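Local coordinates for sphingomyelinase-c (Listeria ivanovii, PDB 1ZWX), which belongs to the endonuclease/exonuclease/phosphatase family of the DNase I-like clan, a group of proteins built round two packed mixed beta-sheets, at residues A[66-69]-A[70-74]; A[165-168]-A[169-173]. One frame throughout, in Å; residues are numbered along the deposited sequence.

Overall arrangement
Two short pieces of one chain set a turn that leads out of a helix beside the interior of a helix. Contact 1 (66-69 with 70-74) is the turn that takes the chain from helix 58-67 to strand 74-75, an outermost strand of one six-stranded mixed sheet. Contact 2 (165-168 with 169-173) lies within helix 161-182, which links strands 143-151 and 189-193, adjacent inner strands of the other mixed sheet. The two sit on opposite sides of the chain's centre, their own centres 32 Å apart and their nearest atoms about 23 Å apart, so they do not touch. Each thus belongs with a different sheet of the DNase I-like fold.

Contact 1: A[66-69]-A[70-74]; sequences NNLR and EMYPH
The guanidinium of Arg-69 meets Pro-73 at its edge: NH1 donates to Pro-73 O over 2.8 Å, with the oxygen almost exactly in the guanidinium plane. Seen from the acceptor the fit is less regular, since NH1 stands 44° out of the carbonyl plane and the N-H...O angle is 130°. The bend at chi2 (-79°) turns the arginine chain back toward the proline carbonyl. The ring of Tyr-72 carries Met-71 CB over one face, 3.5 Å above the plane and displaced toward the rim, while Leu-68 O approaches that ring obliquely. The same oxygen accepts the backbone N-H of Tyr-72 at 2.7 Å, an i to i+4 bond that closes the turn. Leu-68 reaches 70-74 through CD2, which lies 3.9 Å from Met-71 CE, the two side chains crossing at a slant. Two waters bridge the preceding i to i+4 pairs: water 1 links Asn-66 O to Glu-70 N, and water 2 donates to Asn-67 O at 2.7 Å while accepting from Met-71 N. Elsewhere, Tyr-72 OH bonds to Met-44 O and Asn-47 N, and Asn-67 ND2 to Ala-35 O and Asp-36 OD1. The whole is a water-bridged turn that leads from helix 58-67 to strand 74-75, an outermost strand of a DNase I-like sheet.

Contact 2: A[165-168]-A[169-173]; sequences RAIR and AEQMQ
Four successive i to i+4 backbone bonds join 165-168 to 169-173 as consecutive turns of one alpha-helix, from Ala-169 N to Arg-165 O through to Met-172 N to Arg-168 O. The last is the straightest, with an N-H...O angle of 164° and a length of 2.8 Å. On the side-chain level, Ile-167 and Gln-171 run side by side in the same direction, and the isoleucine CG2 branch lies 3.6 Å from Gln-171 NE2. With CG anti to its carbonyl carbon (chi1 -71°), Gln-171 brings that methylene to 3.3 Å from Ile-167 O and then extends to an amide held at both ends, OE1 by Gln-153 N and NE2 by Arg-121 O. Met-172, which has two conformers, lies against Met-208 and Leu-212 of helix 203-212, its detailed packing being uncertain. The buried guanidinium of Arg-168 forms salt bridges to Glu-204 and Asp-155 and a hydrogen bond to Gln-153 O, probably offsetting its charge. Helix 161-182 is the crossover helix of a beta-alpha-beta unit joining the parallel neighbouring strands 143-151 and 189-193.

Contact 1: A[66-69]-A[70-74]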
# COMPACT_ATOMS: atom_id res chain seq x y z
N ASN A 66 -0.58 -6.91 -15.03
CA ASN A 66 -0.32 -7.02 -16.46
C ASN A 66 -0.38 -5.73 -17.25
O ASN A 66 0.52 -5.45 -18.06
CB ASN A 66 -1.20 -8.10 -17.07
CG ASN A 66 -0.40 -9.28 -17.44
OD1 ASN A 66 -0.24 -10.22 -16.66
ND2 ASN A 66 0.20 -9.20 -18.62
N ASN A 67 -1.42 -4.93 -16.99
CA ASN A 67 -1.56 -3.61 -17.56
C ASN A 67 -0.38 -2.70 -17.22
O ASN A 67 -0.12 -1.72 -17.94
CB ASN A 67 -2.82 -2.92 -17.04
CG ASN A 67 -4.12 -3.55 -17.56
OD1 ASN A 67 -4.09 -4.36 -18.46
ND2 ASN A 67 -5.26 -3.16 -16.97
N LEU A 68 0.28 -2.98 -16.09
CA LEU A 68 1.33 -2.09 -15.57
C LEU A 68 2.72 -2.47 -16.08
O LEU A 68 3.70 -1.74 -15.84
CB LEU A 68 1.33 -2.11 -14.02
CG LEU A 68 0.20 -1.31 -13.33
CD1 LEU A 68 0.25 -1.53 -11.82
CD2 LEU A 68 0.27 0.19 -13.67
N ARG A 69 2.80 -3.61 -16.77
CA ARG A 69 4.06 -4.17 -17.27
C ARG A 69 4.82 -3.25 -18.22
O ARG A 69 6.05 -3.22 -18.21
CB ARG A 69 3.84 -5.50 -17.97
CG ARG A 69 3.68 -6.68 -17.10
CD ARG A 69 5.00 -7.20 -16.58
NE ARG A 69 4.77 -8.44 -15.83
CZ ARG A 69 5.64 -8.99 -14.98
NH1 ARG A 69 6.82 -8.43 -14.73
NH2 ARG A 69 5.31 -10.11 -14.36
N GLU A 70 4.09 -2.52 -19.05
CA GLU A 70 4.71 -1.63 -20.02
C GLU A 70 5.56 -0.58 -19.30
O GLU A 70 6.74 -0.42 -19.61
CB GLU A 70 3.64 -0.96 -20.91
CG GLU A 70 4.06 0.36 -21.56
CD GLU A 70 4.72 0.18 -22.91
OE1 GLU A 70 5.38 -0.86 -23.13
OE2 GLU A 70 4.57 1.09 -23.76
N MET A 71 4.95 0.09 -18.34
CA MET A 71 5.62 1.15 -17.60
C MET A 71 6.53 0.57 -16.53
O MET A 71 7.59 1.13 -16.26
CB MET A 71 4.59 2.07 -16.96
CG MET A 71 3.72 2.82 -17.96
SD MET A 71 2.66 4.00 -17.12
CE MET A 71 1.63 2.88 -16.15
N TYR A 72 6.13 -0.55 -15.92
CA TYR A 72 6.83 -1.12 -14.78
C TYR A 72 7.06 -2.61 -14.97
O TYR A 72 6.39 -3.42 -14.33
CB TYR A 72 6.05 -0.84 -13.46
CG TYR A 72 5.72 0.61 -13.28
CD1 TYR A 72 6.72 1.54 -12.94
CD2 TYR A 72 4.42 1.09 -13.49
CE1 TYR A 72 6.43 2.88 -12.80
CE2 TYR A 72 4.12 2.43 -13.36
CZ TYR A 72 5.15 3.32 -13.02
OH TYR A 72 4.89 4.65 -12.88
N PRO A 73 8.05 -3.00 -15.83
CA PRO A 73 8.27 -4.42 -16.12
C PRO A 73 8.85 -5.27 -15.01
O PRO A 73 8.79 -6.50 -15.12
CB PRO A 73 9.27 -4.40 -17.30
CG PRO A 73 9.82 -3.04 -17.33
CD PRO A 73 8.93 -2.11 -16.63
N HIS A 74 9.44 -4.68 -13.98
CA HIS A 74 10.05 -5.49 -12.95
C HIS A 74 9.09 -5.44 -11.76
O HIS A 74 8.78 -4.34 -11.30
CB HIS A 74 11.41 -4.93 -12.56
CG HIS A 74 12.28 -4.65 -13.76
ND1 HIS A 74 12.92 -5.65 -14.46
CD2 HIS A 74 12.53 -3.49 -14.42
CE1 HIS A 74 13.59 -5.11 -15.47
NE2 HIS A 74 13.36 -3.81 -15.47
O HOH W 1 1.52 -3.63 -20.18
O HOH W 2 2.07 -0.24 -18.33

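Contact 2: A[165-168]-A[169-173]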
# COMPACT_ATOMS: atom_id res chain seq x y z
N ARG A 165 -4.77 -2.13 17.68
CA ARG A 165 -3.52 -1.37 17.93
C ARG A 165 -2.31 -2.25 18.32
O ARG A 165 -1.16 -2.07 17.81
CB ARG A 165 -3.79 -0.23 18.94
CG ARG A 165 -2.53 0.52 19.41
CD ARG A 165 -2.91 1.81 20.13
NE ARG A 165 -1.73 2.61 20.47
CZ ARG A 165 -1.76 3.78 21.12
NH1 ARG A 165 -2.92 4.30 21.51
NH2 ARG A 165 -0.62 4.42 21.37
N ALA A 166 -2.53 -3.21 19.22
CA ALA A 166 -1.47 -4.14 19.60
C ALA A 166 -0.99 -4.97 18.41
O ALA A 166 0.21 -5.19 18.23
CB ALA A 166 -1.95 -5.09 20.71
N ILE A 167 -1.94 -5.48 17.61
CA ILE A 167 -1.56 -6.28 16.44
C ILE A 167 -0.70 -5.41 15.48
O ILE A 167 0.36 -5.86 15.06
CB ILE A 167 -2.82 -6.85 15.69
CG1 ILE A 167 -3.55 -7.88 16.57
CG2 ILE A 167 -2.41 -7.55 14.38
CD1 ILE A 167 -5.02 -8.10 16.11
N ARG A 168 -1.14 -4.20 15.18
CA ARG A 168 -0.38 -3.30 14.27
C ARG A 168 1.00 -2.99 14.83
O ARG A 168 1.97 -2.92 14.10
CB ARG A 168 -1.09 -1.99 14.05
CG ARG A 168 -2.25 -2.08 13.07
CD ARG A 168 -2.73 -0.73 12.71
NE ARG A 168 -3.52 -0.06 13.76
CZ ARG A 168 -4.83 -0.17 13.93
NH1 ARG A 168 -5.57 -0.92 13.09
NH2 ARG A 168 -5.40 0.50 14.93
N ALA A 169 1.09 -2.84 16.15
CA ALA A 169 2.36 -2.59 16.80
C ALA A 169 3.29 -3.79 16.65
O ALA A 169 4.50 -3.59 16.40
CB ALA A 169 2.15 -2.18 18.30
N GLU A 170 2.75 -5.01 16.71
CA GLU A 170 3.55 -6.21 16.55
C GLU A 170 3.99 -6.31 15.09
O GLU A 170 5.14 -6.68 14.79
CB GLU A 170 2.77 -7.47 16.97
CG GLU A 170 3.58 -8.74 17.10
CD GLU A 170 3.87 -9.43 15.73
OE1 GLU A 170 4.83 -10.21 15.64
OE2 GLU A 170 3.14 -9.18 14.75
N GLN A 171 3.08 -5.97 14.19
CA GLN A 171 3.40 -6.02 12.74
C GLN A 171 4.46 -4.98 12.37
O GLN A 171 5.34 -5.27 11.58
CB GLN A 171 2.11 -5.82 11.92
CG GLN A 171 1.20 -7.06 12.05
CD GLN A 171 -0.13 -6.87 11.35
OE1 GLN A 171 -0.48 -5.77 10.98
NE2 GLN A 171 -0.88 -7.98 11.17
N MET A 172 4.37 -3.78 12.94
CA MET A 172 5.44 -2.80 12.75
C MET A 172 6.80 -3.32 13.24
O MET A 172 7.82 -3.10 12.55
CB MET A 172 5.10 -1.45 13.36
CG MET A 172 3.79 -1.00 12.88
SD MET A 172 3.30 0.65 12.56
CE MET A 172 1.65 0.34 11.94
N GLN A 173 6.82 -4.01 14.39
CA GLN A 173 8.03 -4.66 14.87
C GLN A 173 8.54 -5.71 13.89
O GLN A 173 9.76 -5.82 13.71
CB GLN A 173 7.89 -5.30 16.26
CG GLN A 173 9.22 -5.91 16.78
CD GLN A 173 10.32 -4.82 16.94
OE1 GLN A 173 10.11 -3.79 17.60
NE2 GLN A 173 11.47 -5.03 16.30